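Local coordinates for protein putative transcriptional regulator (PDB 3QI7) that is of unknown function but, as a putative lipoprotein with a periplasmic-binding-protein-like fold, may bind a small ligand such as a sugar, at residues Val17-Leu22 against Val27-Val32; Asn126-Phe131 against Tyr359-Val364; Lys218-Lys221 against Asp226-Val229; Ser258-Tyr263 against Asp280-Met285; Tyr302-Asp307 against Leu343-Gly348. All blocks are in the same frame, centred on the assembly; numbering follows the deposited sequence.

Contact 1: residues Val17-Leu22 against Val27-Val32; sequences VVTQPL and VQYNMV
Leu22 lays its CB over one face of the Tyr29 ring, where strand 13-19 turns through a loop into helix 26-42. This is the first beta-alpha unit of the periplasmic-binding-protein-like fold, and strand and helix run nearly antiparallel, at 155°. The CH-pi contact is well centred, with Leu22 CB 4.0 Å from the ring centroid and 11° off the normal. Tyr29 CG lies anti to the backbone N (chi1 -174°), which places the ring against Gln20-Leu22. Leu22 N also stands above the ring, 3.4 Å from Tyr29 CD2, whereas Gln20 O lies at the ring's edge in its plane. Leu22 CD1 goes on to reach Asn30 OD1, at 3.5 Å. The deeper end is aliphatic. Thr19 CG2 and Val32 CG2 meet tip to tip at 3.6 Å. The hydroxyl of Thr19 instead turns to its own chain, and OG1 donates to Gln20 O at 2.7 Å; His61 is a second partner of OG1. Gln20 leaves the contact and bonds Thr95 and Gln97 through OE1. The Val17 and Val32 side chains pass side by side, pointing opposite ways, and Val17 CG1 comes unusually close to Val32 CG2, at 3.4 Å.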
# COMPACT_ATOMS: atom_id res chain seq x y z
N VAL A 17 8.38 4.26 15.07
CA VAL A 17 7.99 3.79 13.76
C VAL A 17 9.21 3.25 13.03
O VAL A 17 10.16 3.98 12.75
CB VAL A 17 7.32 4.92 12.91
CG1 VAL A 17 6.83 4.35 11.62
CG2 VAL A 17 6.15 5.55 13.69
N VAL A 18 9.17 1.95 12.70
CA VAL A 18 10.27 1.27 12.06
C VAL A 18 10.02 1.14 10.56
O VAL A 18 8.98 0.60 10.12
CB VAL A 18 10.44 -0.15 12.67
CG1 VAL A 18 11.65 -0.90 12.02
CG2 VAL A 18 10.56 -0.04 14.16
N THR A 19 10.95 1.64 9.76
CA THR A 19 10.88 1.49 8.32
C THR A 19 12.23 1.03 7.77
O THR A 19 13.24 1.11 8.46
CB THR A 19 10.53 2.81 7.61
OG1 THR A 19 11.67 3.65 7.56
CG2 THR A 19 9.38 3.56 8.32
N GLN A 20 12.22 0.60 6.51
CA GLN A 20 13.46 0.46 5.75
C GLN A 20 14.03 1.86 5.43
O GLN A 20 13.33 2.88 5.56
CB GLN A 20 13.22 -0.36 4.47
CG GLN A 20 12.85 -1.85 4.75
CD GLN A 20 12.54 -2.65 3.48
OE1 GLN A 20 11.57 -3.43 3.43
NE2 GLN A 20 13.35 -2.46 2.44
N PRO A 21 15.32 1.91 5.04
CA PRO A 21 15.93 3.21 4.78
C PRO A 21 15.41 3.86 3.52
O PRO A 21 14.79 3.20 2.66
CB PRO A 21 17.44 2.91 4.66
CG PRO A 21 17.60 1.46 4.73
CD PRO A 21 16.31 0.81 5.09
N LEU A 22 15.66 5.17 3.44
CA LEU A 22 15.18 6.00 2.34
C LEU A 22 15.56 5.38 1.00
O LEU A 22 14.75 5.35 0.08
CB LEU A 22 15.77 7.40 2.47
CG LEU A 22 15.45 8.48 1.43
CD1 LEU A 22 13.96 8.81 1.39
CD2 LEU A 22 16.30 9.72 1.74
N VAL A 27 8.81 6.03 -0.02
CA VAL A 27 7.47 6.49 0.35
C VAL A 27 7.21 6.30 1.86
O VAL A 27 6.77 7.22 2.54
CB VAL A 27 6.35 5.81 -0.53
CG1 VAL A 27 4.96 6.02 0.11
CG2 VAL A 27 6.37 6.42 -1.95
N GLN A 28 7.48 5.10 2.37
CA GLN A 28 7.31 4.81 3.79
C GLN A 28 8.18 5.74 4.64
O GLN A 28 7.72 6.28 5.67
CB GLN A 28 7.66 3.34 4.09
CG GLN A 28 6.72 2.33 3.45
CD GLN A 28 7.25 1.78 2.12
OE1 GLN A 28 7.70 2.53 1.17
NE2 GLN A 28 7.22 0.48 2.03
N TYR A 29 9.43 5.92 4.21
CA TYR A 29 10.41 6.69 4.99
C TYR A 29 9.97 8.15 5.11
O TYR A 29 9.90 8.74 6.23
CB TYR A 29 11.79 6.58 4.36
CG TYR A 29 12.89 7.23 5.18
CD1 TYR A 29 13.06 8.62 5.19
CD2 TYR A 29 13.75 6.45 5.94
CE1 TYR A 29 14.03 9.21 5.95
CE2 TYR A 29 14.75 7.04 6.68
CZ TYR A 29 14.89 8.42 6.68
OH TYR A 29 15.89 8.99 7.44
N ASN A 30 9.65 8.74 3.96
CA ASN A 30 9.24 10.13 3.91
C ASN A 30 7.86 10.40 4.54
O ASN A 30 7.68 11.48 5.09
CB ASN A 30 9.34 10.69 2.50
CG ASN A 30 10.78 10.95 2.06
OD1 ASN A 30 11.70 10.97 2.87
ND2 ASN A 30 10.97 11.20 0.77
N MSE A 31 6.92 9.45 4.47
CA MSE A 31 5.63 9.64 5.16
C MSE A 31 5.84 9.73 6.68
O MSE A 31 5.29 10.64 7.32
CB MSE A 31 4.62 8.55 4.80
CG MSE A 31 3.33 8.53 5.67
SE MSE A 31 2.38 10.24 5.69
CE MSE A 31 2.26 10.50 3.75
N VAL A 32 6.62 8.81 7.24
CA VAL A 32 6.96 8.86 8.67
C VAL A 32 7.62 10.19 9.04
O VAL A 32 7.28 10.82 10.06
CB VAL A 32 7.87 7.66 9.05
CG1 VAL A 32 8.35 7.77 10.45
CG2 VAL A 32 7.10 6.31 8.87

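Contact 2: residues Asn126-Phe131 against Tyr359-Val364; sequences NQLSQF and YNYQSV
The backbones come nearest at Ser129 and Tyr361, whose CA atoms are 5.8 Å apart where the end of helix 125-131 passes the start of strand 361-370. Two hydrogen bonds join Ser129 to the Asn360 amide, using both its ends. Asn360 ND2 donates to the backbone Ser129 O at 2.9 Å. The bond is nearly straight, 168° at the hydrogen. The donor lies in the carbonyl plane on a lone pair, and the acceptor is only 3° out of the amide plane. In return Ser129 OG donates to Asn360 OD1 at 2.7 Å, again on a lone pair in the carbonyl plane. Ser129 has a second conformer, which makes this bond less certain than the one to its backbone O. Asn360 CG stands between its backbone N and carbonyl carbon (chi1 71°), and Ser129 OG is anti to its own backbone N. These torsions turn the O and N-H edge of the amide toward Ser129.

The sheet here belongs to a periplasmic-binding-protein-like domain, and strand 361-370 runs parallel to strand 134-137. The Asn360 amide ties the C-terminal end of a helix to the loop that enters a late strand of the chain. Asn360 ND2 has a further acceptor in Asp133 O, so this buried amide is held at three points.

Beside this polar pair the packing is apolar. Leu128 CD1 approaches the Tyr361 ring at its edge, near the ring plane, 4.2 Å from CE2. Tyr361 OH makes a weak bond to Lys125 NZ. Gln362 NE2 of the strand reaches back to Tyr359 O in the preceding loop, at 3.0 Å.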
# COMPACT_ATOMS: atom_id res chain seq x y z
N ASN A 126 -1.20 -15.38 10.34
CA ASN A 126 -1.70 -16.02 11.55
C ASN A 126 -0.77 -15.75 12.74
O ASN A 126 -1.21 -15.51 13.87
CB ASN A 126 -1.88 -17.52 11.32
CG ASN A 126 -3.00 -17.80 10.34
OD1 ASN A 126 -4.14 -18.03 10.73
ND2 ASN A 126 -2.69 -17.72 9.05
N GLN A 127 0.53 -15.80 12.48
CA GLN A 127 1.54 -15.52 13.51
C GLN A 127 1.47 -14.06 13.93
O GLN A 127 1.53 -13.74 15.11
CB GLN A 127 2.92 -15.84 12.96
CG GLN A 127 3.15 -17.30 12.67
CD GLN A 127 3.48 -18.03 13.92
OE1 GLN A 127 4.52 -17.78 14.53
NE2 GLN A 127 2.59 -18.92 14.33
N LEU A 128 1.34 -13.18 12.95
CA LEU A 128 1.13 -11.76 13.25
C LEU A 128 -0.08 -11.54 14.18
O LEU A 128 -0.02 -10.76 15.14
CB LEU A 128 0.94 -10.98 11.95
CG LEU A 128 2.17 -10.68 11.08
CD1 LEU A 128 1.76 -9.94 9.80
CD2 LEU A 128 3.21 -9.84 11.82
N SER A 129 -1.18 -12.23 13.90
CA SER A 129 -2.39 -12.05 14.70
C SER A 129 -2.17 -12.49 16.15
O SER A 129 -2.65 -11.82 17.09
CB SER A 129 -3.57 -12.82 14.09
OG SER A 129 -4.70 -12.81 14.96
N GLN A 130 -1.47 -13.61 16.32
CA GLN A 130 -1.20 -14.17 17.65
C GLN A 130 -0.30 -13.23 18.47
O GLN A 130 -0.54 -13.02 19.64
CB GLN A 130 -0.55 -15.56 17.53
CG GLN A 130 -0.54 -16.40 18.83
CD GLN A 130 0.15 -17.76 18.68
OE1 GLN A 130 0.37 -18.26 17.57
NE2 GLN A 130 0.50 -18.36 19.80
N PHE A 131 0.72 -12.67 17.83
CA PHE A 131 1.83 -12.03 18.60
C PHE A 131 1.94 -10.51 18.52
O PHE A 131 2.72 -9.92 19.26
CB PHE A 131 3.18 -12.65 18.20
CG PHE A 131 3.29 -14.11 18.50
CD1 PHE A 131 3.23 -14.57 19.80
CD2 PHE A 131 3.44 -15.04 17.47
CE1 PHE A 131 3.31 -15.93 20.08
CE2 PHE A 131 3.53 -16.40 17.73
CZ PHE A 131 3.47 -16.85 19.04
N TYR A 359 -9.75 -11.25 14.56
CA TYR A 359 -10.31 -9.93 14.31
C TYR A 359 -9.23 -8.85 14.31
O TYR A 359 -9.42 -7.77 13.74
CB TYR A 359 -11.39 -9.63 15.36
CG TYR A 359 -10.80 -9.41 16.71
CD1 TYR A 359 -10.32 -8.16 17.07
CD2 TYR A 359 -10.63 -10.46 17.60
CE1 TYR A 359 -9.73 -7.94 18.28
CE2 TYR A 359 -10.04 -10.26 18.82
CZ TYR A 359 -9.61 -9.00 19.17
OH TYR A 359 -9.03 -8.79 20.37
N ASN A 360 -8.09 -9.14 14.96
CA ASN A 360 -7.04 -8.14 15.08
C ASN A 360 -6.10 -8.10 13.87
O ASN A 360 -5.03 -7.46 13.93
CB ASN A 360 -6.26 -8.27 16.40
CG ASN A 360 -5.38 -9.47 16.43
OD1 ASN A 360 -5.77 -10.52 15.94
ND2 ASN A 360 -4.18 -9.33 16.98
N TYR A 361 -6.48 -8.77 12.79
CA TYR A 361 -5.79 -8.60 11.50
C TYR A 361 -6.85 -8.12 10.57
O TYR A 361 -7.83 -8.81 10.35
CB TYR A 361 -5.11 -9.90 11.01
CG TYR A 361 -4.32 -9.64 9.73
CD1 TYR A 361 -4.98 -9.31 8.55
CD2 TYR A 361 -2.92 -9.65 9.72
CE1 TYR A 361 -4.28 -9.00 7.39
CE2 TYR A 361 -2.22 -9.33 8.55
CZ TYR A 361 -2.91 -9.03 7.40
OH TYR A 361 -2.29 -8.75 6.20
N GLN A 362 -6.69 -6.90 10.01
CA GLN A 362 -7.72 -6.31 9.18
C GLN A 362 -7.09 -5.91 7.87
O GLN A 362 -6.05 -5.25 7.88
CB GLN A 362 -8.31 -5.07 9.86
CG GLN A 362 -9.19 -5.41 11.11
CD GLN A 362 -10.60 -5.87 10.79
OE1 GLN A 362 -11.13 -5.56 9.72
NE2 GLN A 362 -11.25 -6.55 11.76
N SER A 363 -7.64 -6.38 6.75
CA SER A 363 -7.12 -5.99 5.46
C SER A 363 -7.97 -4.85 4.97
O SER A 363 -9.13 -4.74 5.37
CB SER A 363 -7.07 -7.14 4.47
OG SER A 363 -8.36 -7.60 4.15
N VAL A 364 -7.41 -4.01 4.11
CA VAL A 364 -8.10 -2.80 3.67
C VAL A 364 -8.00 -2.62 2.17
O VAL A 364 -7.00 -2.97 1.58
CB VAL A 364 -7.56 -1.52 4.43
CG1 VAL A 364 -6.06 -1.43 4.37
CG2 VAL A 364 -8.16 -0.21 3.89

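Contact 3: residues Lys218-Lys221 against Asp226-Val229; sequences KQVK and DINV
Ile227 CD1 is the one atom of its side chain that touches residues 218-221, and it meets two of them. It lies 3.8 Å from the backbone Gln219 C and 3.9 Å from Gln219 CB. On the next residue it touches Val220 CG2, also at 3.9 Å. The Ile227 and Val220 side chains cross at about a right angle. With chi1 at 64° and chi2 extended, the Ile227 chain runs out straight and carries CD1 to the helix. This is the tight part: a methyl against a helix turn, with no hydrogen bond across.

The helix leads through a short turn into strand 228-231, an edge strand of a three-stranded parallel sheet of order 2-1-3. Such an alpha-to-beta step fits the alternating alpha/beta build of a periplasmic-binding-protein-like lobe. The bend at chi2 (-63°) carries the Gln219 amide off along the sheet and keeps CB beside Ile227. The amide stays buried there, with OE1 bonded to Lys222 NZ and NE2 to Asp215.

The looser side is that of Val220, which is partly exposed. Leu247 and Tyr249 also touch it. Beyond Ile227, Asp226 OD1 forms a salt bridge with Arg298.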
# COMPACT_ATOMS: atom_id res chain seq x y z
N LYS A 218 -2.45 -6.00 -30.31
CA LYS A 218 -3.24 -7.16 -30.74
C LYS A 218 -4.56 -7.27 -30.01
O LYS A 218 -5.60 -7.60 -30.63
CB LYS A 218 -2.42 -8.46 -30.60
CG LYS A 218 -1.30 -8.53 -31.64
CD LYS A 218 -0.78 -9.94 -31.88
CE LYS A 218 0.14 -10.43 -30.77
NZ LYS A 218 0.94 -11.60 -31.26
N GLN A 219 -4.53 -7.01 -28.71
CA GLN A 219 -5.70 -7.14 -27.87
C GLN A 219 -6.74 -6.07 -28.20
O GLN A 219 -7.94 -6.35 -28.21
CB GLN A 219 -5.33 -7.13 -26.38
CG GLN A 219 -4.30 -8.22 -25.94
CD GLN A 219 -4.77 -9.65 -26.12
OE1 GLN A 219 -5.94 -9.90 -26.38
NE2 GLN A 219 -3.84 -10.60 -25.95
N VAL A 220 -6.28 -4.85 -28.51
CA VAL A 220 -7.15 -3.76 -28.97
C VAL A 220 -7.79 -4.05 -30.34
O VAL A 220 -8.96 -3.75 -30.57
CB VAL A 220 -6.39 -2.39 -28.97
CG1 VAL A 220 -7.23 -1.27 -29.63
CG2 VAL A 220 -5.99 -2.00 -27.55
N LYS A 221 -7.04 -4.67 -31.25
CA LYS A 221 -7.62 -5.07 -32.54
C LYS A 221 -8.71 -6.13 -32.38
O LYS A 221 -9.73 -6.11 -33.08
CB LYS A 221 -6.53 -5.59 -33.48
CG LYS A 221 -5.68 -4.48 -34.04
CD LYS A 221 -4.62 -5.00 -35.00
CE LYS A 221 -3.42 -4.05 -35.08
NZ LYS A 221 -2.98 -3.87 -36.47
N ASP A 226 -12.21 -0.64 -25.56
CA ASP A 226 -12.80 -0.74 -24.22
C ASP A 226 -12.44 -2.05 -23.55
O ASP A 226 -13.29 -2.93 -23.32
CB ASP A 226 -14.31 -0.55 -24.23
CG ASP A 226 -14.73 0.85 -24.69
OD1 ASP A 226 -13.95 1.80 -24.56
OD2 ASP A 226 -15.86 0.97 -25.18
N ILE A 227 -11.15 -2.16 -23.23
CA ILE A 227 -10.61 -3.27 -22.44
C ILE A 227 -9.79 -2.68 -21.33
O ILE A 227 -9.27 -1.57 -21.46
CB ILE A 227 -9.74 -4.22 -23.32
CG1 ILE A 227 -8.48 -3.51 -23.86
CG2 ILE A 227 -10.61 -4.77 -24.47
CD1 ILE A 227 -7.62 -4.32 -24.89
N ASN A 228 -9.68 -3.42 -20.22
CA ASN A 228 -8.75 -3.06 -19.15
C ASN A 228 -7.45 -3.81 -19.28
O ASN A 228 -7.44 -5.04 -19.46
CB ASN A 228 -9.34 -3.36 -17.76
CG ASN A 228 -8.46 -2.82 -16.64
OD1 ASN A 228 -8.35 -1.61 -16.50
ND2 ASN A 228 -7.78 -3.70 -15.89
N VAL A 229 -6.33 -3.09 -19.16
CA VAL A 229 -5.02 -3.73 -19.24
C VAL A 229 -4.33 -3.61 -17.87
O VAL A 229 -4.30 -2.53 -17.26
CB VAL A 229 -4.16 -3.14 -20.37
CG1 VAL A 229 -2.71 -3.75 -20.37
CG2 VAL A 229 -4.84 -3.32 -21.74

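Contact 4: residues Ser258-Tyr263 against Asp280-Met285; sequences SPIQTY and DKINDM
A side-chain amide oxygen rests against a proline ring: Asn283 OD1 lies 3.4 Å from both Pro259 CB and Pro259 CG. No hydrogen bond crosses between the two segments, yet Asn283 is polar and buried. Its side chain crosses the proline obliquely. Asn283 CG is anti to its carbonyl carbon (chi1 -75°), and this turns the amide toward the loop. The polar ends are met by other parts of the chain: OD1 is hydrogen-bonded to Tyr371 OH, and ND2 makes a weak bond to Pro303 O.

One residue earlier on helix 279-292, Ile282 supplies the apolar part of the contact. Its CG2 branch, anti to the backbone N, sits 3.7 Å from Pro259 CB and 3.5 Å from Pro259 O. The CD1 end goes the other way and meets Ile260 CD1 at 4.2 Å. Tyr279 also packs on both loop residues.

The loop has its own brace. Ser258 OG accepts from Gln261 N at 3.2 Å, an ST motif, and more weakly from Ile260 N. It thus holds the turn that presents Pro259 and Ile260 to the helix.

This joins the loop after helix 234-247 to a later helix of a periplasmic-binding-protein-like fold. The chemistry implies that van der Waals packing, with no hydrogen bond, joins these two segments, while the OD1 bond of Asn283 ties the helix to the C-terminal Tyr371.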
# COMPACT_ATOMS: atom_id res chain seq x y z
N SER A 258 -0.58 4.16 -7.10
CA SER A 258 0.29 5.19 -6.56
C SER A 258 0.37 6.41 -7.47
O SER A 258 0.81 6.30 -8.60
CB SER A 258 1.70 4.63 -6.34
OG SER A 258 2.54 5.68 -5.91
N PRO A 259 -0.03 7.58 -6.96
CA PRO A 259 0.10 8.82 -7.74
C PRO A 259 1.54 9.20 -8.03
O PRO A 259 1.83 9.87 -9.05
CB PRO A 259 -0.56 9.87 -6.84
CG PRO A 259 -1.34 9.13 -5.84
CD PRO A 259 -0.67 7.81 -5.65
N ILE A 260 2.45 8.83 -7.12
CA ILE A 260 3.83 9.28 -7.20
C ILE A 260 4.73 8.34 -8.05
O ILE A 260 5.69 8.81 -8.68
CB ILE A 260 4.42 9.53 -5.80
CG1 ILE A 260 5.80 10.19 -5.88
CG2 ILE A 260 4.45 8.24 -4.96
CD1 ILE A 260 5.84 11.51 -6.65
N GLN A 261 4.40 7.06 -8.13
CA GLN A 261 5.18 6.12 -8.95
C GLN A 261 4.64 6.04 -10.35
O GLN A 261 3.43 5.83 -10.54
CB GLN A 261 5.15 4.70 -8.35
CG GLN A 261 5.77 4.59 -7.01
CD GLN A 261 7.23 5.02 -7.02
OE1 GLN A 261 7.58 6.05 -6.44
NE2 GLN A 261 8.07 4.26 -7.72
N THR A 262 5.52 6.22 -11.33
CA THR A 262 5.18 6.00 -12.74
C THR A 262 4.28 7.08 -13.37
O THR A 262 4.58 7.57 -14.45
CB THR A 262 4.52 4.60 -13.00
OG1 THR A 262 5.29 3.54 -12.38
CG2 THR A 262 4.40 4.36 -14.51
N TYR A 263 3.18 7.43 -12.72
CA TYR A 263 2.25 8.45 -13.29
C TYR A 263 2.93 9.75 -13.71
O TYR A 263 2.74 10.22 -14.85
CB TYR A 263 1.04 8.72 -12.37
CG TYR A 263 -0.20 7.94 -12.83
CD1 TYR A 263 -0.84 8.28 -14.02
CD2 TYR A 263 -0.69 6.84 -12.12
CE1 TYR A 263 -1.95 7.58 -14.48
CE2 TYR A 263 -1.81 6.13 -12.57
CZ TYR A 263 -2.44 6.50 -13.76
OH TYR A 263 -3.56 5.85 -14.28
N ASP A 280 -3.13 14.63 -2.86
CA ASP A 280 -4.31 15.29 -3.45
C ASP A 280 -3.91 16.23 -4.59
O ASP A 280 -4.60 16.32 -5.60
CB ASP A 280 -5.08 16.09 -2.41
CG ASP A 280 -5.75 15.21 -1.38
OD1 ASP A 280 -5.89 13.99 -1.62
OD2 ASP A 280 -6.10 15.73 -0.32
N LYS A 281 -2.77 16.90 -4.43
CA LYS A 281 -2.30 17.87 -5.41
C LYS A 281 -1.77 17.11 -6.63
O LYS A 281 -1.99 17.52 -7.77
CB LYS A 281 -1.21 18.76 -4.79
CG LYS A 281 -0.68 19.83 -5.76
CD LYS A 281 0.51 20.62 -5.18
CE LYS A 281 0.89 21.79 -6.11
NZ LYS A 281 2.19 22.44 -5.73
N ILE A 282 -1.05 16.01 -6.39
CA ILE A 282 -0.57 15.15 -7.48
C ILE A 282 -1.77 14.62 -8.29
O ILE A 282 -1.73 14.62 -9.52
CB ILE A 282 0.30 13.99 -6.98
CG1 ILE A 282 1.56 14.53 -6.26
CG2 ILE A 282 0.71 13.06 -8.17
CD1 ILE A 282 2.34 13.46 -5.44
N ASN A 283 -2.80 14.17 -7.58
CA ASN A 283 -4.01 13.62 -8.22
C ASN A 283 -4.76 14.62 -9.09
O ASN A 283 -5.22 14.26 -10.19
CB ASN A 283 -4.92 13.02 -7.17
CG ASN A 283 -4.39 11.70 -6.67
OD1 ASN A 283 -3.68 11.03 -7.38
ND2 ASN A 283 -4.76 11.32 -5.46
N ASP A 284 -4.91 15.85 -8.61
CA ASP A 284 -5.41 16.97 -9.43
C ASP A 284 -4.55 17.20 -10.67
O ASP A 284 -5.06 17.44 -11.77
CB ASP A 284 -5.44 18.26 -8.62
CG ASP A 284 -6.50 18.26 -7.52
OD1 ASP A 284 -7.40 17.41 -7.55
OD2 ASP A 284 -6.47 19.17 -6.66
N MSE A 285 -3.24 17.14 -10.52
CA MSE A 285 -2.36 17.34 -11.66
C MSE A 285 -2.52 16.21 -12.69
O MSE A 285 -2.52 16.48 -13.87
CB MSE A 285 -0.89 17.49 -11.24
CG MSE A 285 -0.60 18.80 -10.56
SE MSE A 285 1.18 18.73 -9.77
CE MSE A 285 2.24 19.05 -11.33

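Contact 5: residues Tyr302-Asp307 against Leu343-Gly348; sequences YPMPMD and LRFGIG
Two helix ends meet at this surface contact: the loop leading into helix 306-324 and the turn that leaves helix 334-345. Met304, a selenomethionine, lies beside the Phe345 ring in a Met-aromatic contact. Its SE is 3.7 Å from Phe345 CD2 and 4.0 Å from CE2. The approach is oblique, with SE 4.8 Å from the ring centroid and 60° off the normal. The Met304 chain comes in roughly perpendicular to the Phe345 side chain. A chi1 of 49° tucks Met304 CG over its own backbone. The chain is extended at chi2 and bends at chi3, which brings SE beside the ring and turns CE aside. Met304 has a second conformer, so the SE contact is not the only state.

In this periplasmic-binding-protein-like chain, Pro305 is the N-cap residue of helix 306-324. Gly346 is the first residue past the end of helix 334-345, and its phi is positive. The chain turns there and brings Ile347 up against Pro303 before strand 349-353 begins.

Ile347 CG2 lies against the CB-CG edge of the Pro303 ring, 3.8 Å from CB and 3.8 Å from CG. The first torsion of Ile347 sends CG2 to the proline and the CG1 branch toward Met304, where CD1 is 4.4 Å from Met304 CG. Ile347 also packs on Leu366 of strand 361-370. Phe309 of helix 306-324 meets the Phe345 ring, their planes at about 55°, and touches Met304 as well.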
# COMPACT_ATOMS: atom_id res chain seq x y z
N TYR A 302 -6.14 4.81 -6.21
CA TYR A 302 -6.61 5.16 -4.87
C TYR A 302 -6.28 6.64 -4.59
O TYR A 302 -5.47 7.24 -5.29
CB TYR A 302 -5.93 4.32 -3.80
CG TYR A 302 -6.04 2.82 -3.89
CD1 TYR A 302 -7.18 2.19 -4.41
CD2 TYR A 302 -5.03 2.01 -3.36
CE1 TYR A 302 -7.30 0.81 -4.43
CE2 TYR A 302 -5.12 0.62 -3.38
CZ TYR A 302 -6.26 0.02 -3.91
OH TYR A 302 -6.35 -1.37 -3.93
N PRO A 303 -6.89 7.25 -3.55
CA PRO A 303 -6.49 8.59 -3.15
C PRO A 303 -5.02 8.71 -2.73
O PRO A 303 -4.44 9.80 -2.79
CB PRO A 303 -7.40 8.87 -1.92
CG PRO A 303 -8.54 8.05 -2.13
CD PRO A 303 -8.02 6.79 -2.74
N MSE A 304 -4.44 7.61 -2.25
CA MSE A 304 -3.03 7.58 -1.85
C MSE A 304 -2.47 6.16 -1.95
O MSE A 304 -3.24 5.21 -1.94
CB MSE A 304 -2.83 8.15 -0.42
CG MSE A 304 -3.73 7.64 0.68
SE MSE A 304 -3.67 8.70 2.35
CE MSE A 304 -1.78 8.79 2.72
N PRO A 305 -1.14 6.02 -2.05
CA PRO A 305 -0.63 4.67 -2.14
C PRO A 305 -0.78 3.94 -0.83
O PRO A 305 -0.77 4.56 0.20
CB PRO A 305 0.85 4.85 -2.41
CG PRO A 305 1.11 6.38 -2.45
CD PRO A 305 -0.08 7.04 -1.93
N MSE A 306 -0.90 2.63 -0.89
CA MSE A 306 -1.00 1.84 0.33
C MSE A 306 0.32 1.94 1.19
O MSE A 306 0.28 1.91 2.44
CB MSE A 306 -1.30 0.39 -0.02
CG MSE A 306 -2.75 0.11 -0.38
SE MSE A 306 -3.90 0.45 1.21
CE MSE A 306 -3.39 -0.91 2.35
N ASP A 307 1.46 2.07 0.53
CA ASP A 307 2.75 2.26 1.21
C ASP A 307 2.78 3.52 2.08
O ASP A 307 3.57 3.59 3.03
CB ASP A 307 3.92 2.35 0.21
CG ASP A 307 4.35 0.99 -0.36
OD1 ASP A 307 3.77 -0.04 0.05
OD2 ASP A 307 5.26 0.95 -1.21
N LEU A 343 -12.54 10.15 9.41
CA LEU A 343 -12.12 11.22 10.34
C LEU A 343 -10.73 11.76 10.02
O LEU A 343 -10.54 12.97 9.95
CB LEU A 343 -12.10 10.68 11.78
CG LEU A 343 -11.77 11.63 12.93
CD1 LEU A 343 -12.79 12.78 12.93
CD2 LEU A 343 -11.76 10.90 14.30
N ARG A 344 -9.77 10.87 9.81
CA ARG A 344 -8.37 11.31 9.75
C ARG A 344 -7.89 11.60 8.33
O ARG A 344 -6.93 12.31 8.18
CB ARG A 344 -7.44 10.30 10.43
CG ARG A 344 -7.56 10.23 11.97
CD ARG A 344 -6.70 11.34 12.66
NE ARG A 344 -6.85 11.26 14.11
CZ ARG A 344 -7.71 11.95 14.85
NH1 ARG A 344 -8.51 12.87 14.31
NH2 ARG A 344 -7.77 11.72 16.15
N PHE A 345 -8.54 11.03 7.33
CA PHE A 345 -8.13 11.15 5.91
C PHE A 345 -9.22 11.71 4.98
O PHE A 345 -8.91 12.15 3.86
CB PHE A 345 -7.69 9.80 5.36
CG PHE A 345 -6.54 9.19 6.08
CD1 PHE A 345 -6.74 8.40 7.21
CD2 PHE A 345 -5.25 9.40 5.65
CE1 PHE A 345 -5.68 7.82 7.85
CE2 PHE A 345 -4.18 8.85 6.31
CZ PHE A 345 -4.40 8.05 7.43
N GLY A 346 -10.47 11.68 5.40
CA GLY A 346 -11.59 12.07 4.51
C GLY A 346 -11.74 11.22 3.26
O GLY A 346 -12.17 11.71 2.20
N ILE A 347 -11.39 9.94 3.37
CA ILE A 347 -11.57 8.98 2.30
C ILE A 347 -12.37 7.74 2.76
O ILE A 347 -12.39 7.36 3.96
CB ILE A 347 -10.22 8.56 1.64
CG1 ILE A 347 -9.40 7.64 2.56
CG2 ILE A 347 -9.41 9.81 1.18
CD1 ILE A 347 -7.94 7.35 2.00
N GLY A 348 -13.02 7.10 1.79
CA GLY A 348 -13.74 5.86 2.06
C GLY A 348 -12.81 4.67 1.96
O GLY A 348 -11.76 4.70 1.27

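How the contacts relate
From the N terminus, contact 1 closes first, a short loop between strand 13-19 and helix 26-42. Contact 2 opens at 126-131 and closes only at 359-364, so its long loop encloses contacts 3, 4 and 5. These three follow in series: contact 3 a short helix-to-strand step, contact 4 a loop-to-helix closure and contact 5 a longer one spanning mostly helix. None cross. Contacts 1 and 2 both reach the eight-stranded mixed sheet, while contact 3 lies on the three-stranded parallel sheet. Contact 5 touches contacts 1, 2 and 4, through Asp307, Met306 and Pro303 among others. Contact 1 also meets contact 4, Val27 against Ile260. Contact 3 touches none of the others.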